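PDB 5FRY: positive phenol-degradative gene regulator from Ralstonia sp. E2, which senses phenols through its N-terminal domain, the part present here, and probably answers by activating transcription as a DNA-binding ATPase. Local coordinates for residues 189-192 with 193-196. Residues are numbered along the deposited sequence; the frame is centred on the assembly and turned at random.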
loop_
_atom_site.group_PDB
_atom_site.type_symbol
_atom_site.label_atom_id
_atom_site.label_comp_id
_atom_site.label_asym_id
_atom_site.label_seq_id
_atom_site.Cartn_x
_atom_site.Cartn_y
_atom_site.Cartn_z
ATOM N N GLY A 189 23.174 -7.546 -4.322
ATOM C CA GLY A 189 22.570 -7.891 -5.601
ATOM C C GLY A 189 23.569 -8.244 -6.686
ATOM O O GLY A 189 24.517 -7.480 -6.937
ATOM N N LYS A 190 23.368 -9.390 -7.329
ATOM C CA LYS A 190 24.259 -9.839 -8.392
ATOM C C LYS A 190 23.512 -10.688 -9.415
ATOM O O LYS A 190 22.302 -10.907 -9.281
ATOM C CB LYS A 190 25.433 -10.628 -7.810
ATOM C CG LYS A 190 25.031 -11.668 -6.777
ATOM C CD LYS A 190 26.166 -12.642 -6.503
ATOM C CE LYS A 190 26.141 -13.127 -5.062
ATOM N NZ LYS A 190 27.216 -14.121 -4.793
ATOM N N PRO A 191 24.221 -11.187 -10.423
ATOM C CA PRO A 191 23.599 -12.058 -11.428
ATOM C C PRO A 191 22.861 -13.224 -10.772
ATOM O O PRO A 191 23.215 -13.617 -9.661
ATOM C CB PRO A 191 24.797 -12.573 -12.226
ATOM C CG PRO A 191 25.820 -11.499 -12.094
ATOM C CD PRO A 191 25.641 -10.928 -10.715
ATOM N N LEU A 192 21.851 -13.769 -11.446
ATOM C CA LEU A 192 21.080 -14.874 -10.890
ATOM C C LEU A 192 21.975 -16.072 -10.587
ATOM O O LEU A 192 22.127 -16.469 -9.433
ATOM C CB LEU A 192 19.961 -15.283 -11.849
ATOM C CG LEU A 192 19.395 -16.693 -11.669
ATOM C CD1 LEU A 192 18.674 -16.819 -10.336
ATOM C CD2 LEU A 192 18.469 -17.053 -12.820
ATOM N N GLU A 193 22.529 -16.695 -11.632
ATOM C CA GLU A 193 23.347 -17.914 -11.507
ATOM C C GLU A 193 24.602 -17.752 -10.656
ATOM O O GLU A 193 25.156 -18.721 -10.189
ATOM C CB GLU A 193 23.651 -18.545 -12.876
ATOM C CG GLU A 193 24.989 -19.233 -13.073
ATOM C CD GLU A 193 25.216 -19.787 -14.497
ATOM O OE1 GLU A 193 24.326 -19.707 -15.329
ATOM O OE2 GLU A 193 26.289 -20.344 -14.800
ATOM N N GLN A 194 25.016 -16.523 -10.421
ATOM C CA GLN A 194 26.122 -16.243 -9.518
ATOM C C GLN A 194 25.762 -16.430 -8.056
ATOM O O GLN A 194 26.479 -15.982 -7.202
ATOM C CB GLN A 194 26.528 -14.825 -9.655
ATOM C CG GLN A 194 27.675 -14.523 -10.555
ATOM C CD GLN A 194 28.082 -13.098 -10.388
ATOM O OE1 GLN A 194 27.982 -12.571 -9.324
ATOM N NE2 GLN A 194 28.526 -12.479 -11.435
ATOM N N TRP A 195 24.603 -17.028 -7.797
ATOM C CA TRP A 195 24.158 -17.430 -6.469
ATOM C C TRP A 195 24.074 -18.948 -6.351
ATOM O O TRP A 195 23.604 -19.626 -7.266
ATOM C CB TRP A 195 22.802 -16.801 -6.146
ATOM C CG TRP A 195 22.845 -15.309 -6.030
ATOM C CD1 TRP A 195 22.720 -14.404 -7.045
ATOM C CD2 TRP A 195 23.026 -14.544 -4.831
ATOM N NE1 TRP A 195 22.812 -13.125 -6.552
ATOM C CE2 TRP A 195 23.001 -13.183 -5.197
ATOM C CE3 TRP A 195 23.208 -14.879 -3.486
ATOM C CZ2 TRP A 195 23.149 -12.158 -4.265
ATOM C CZ3 TRP A 195 23.355 -13.859 -2.563
ATOM C CH2 TRP A 195 23.325 -12.516 -2.956
ATOM N N GLU A 196 24.532 -19.476 -5.221
ATOM C CA GLU A 196 24.509 -20.911 -4.983
ATOM C C GLU A 196 23.087 -21.453 -5.115
ATOM O O GLU A 196 22.799 -22.227 -6.034
ATOM C CB GLU A 196 25.090 -21.229 -3.605
ATOM C CG GLU A 196 26.567 -20.905 -3.481
ATOM C CD GLU A 196 27.441 -21.900 -4.231
ATOM O OE1 GLU A 196 27.298 -23.118 -3.979
ATOM O OE2 GLU A 196 28.265 -21.473 -5.070
#
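K190, near the end of strand 185-191, an inner strand of the four-stranded antiparallel sheet, reaches over the indole of W195 and on to the backbone of Q194. Its CG stands between the backbone N and the carbonyl carbon (chi1 46°), and a bend at chi3 carries the end of the chain across the six-membered ring. The fit of the lysine methylenes on the indole is too tight in the model for its details to be trusted, but K190 NZ is 4.2 Å from the centroid of the W195 six-membered ring, only 9° off the ring normal, which defines a cation-pi contact. K190 NZ also donates to the carbonyl O of Q194 at 3.1 Å, 22° out of the carbonyl plane. Next along the strand, P191 packs against the carboxamide of Q194: P191 CD comes within 3.2 Å of Q194 OE1. The extended Q194 chain runs obliquely to the proline ring, and Q194 OE1 also lies 3.4 Å from K190 CD, beside the lysine's methylene chain. L192 opens a type I beta turn that ends at W195. The turn is closed by W195 N donating to L192 O at 3.0 Å. Outside these residues, the L192 side chain meets L171 of strand 170-176, T169 and L202, while W195 touches R173 of the same strand 170-176. The turn thus leads the chain off the sheet toward helix 198-201 and brings the indole back against the K190 side chain. This is a surface contact on the phenol-sensing domain, and the W195 side chain is about 11 Å from the bound dimethylphenol. Chemically, the ammonium group of K190 has both a ring face and a carbonyl oxygen as partners, an arrangement that would probably stabilise its positive charge where the strand gives way to the turn.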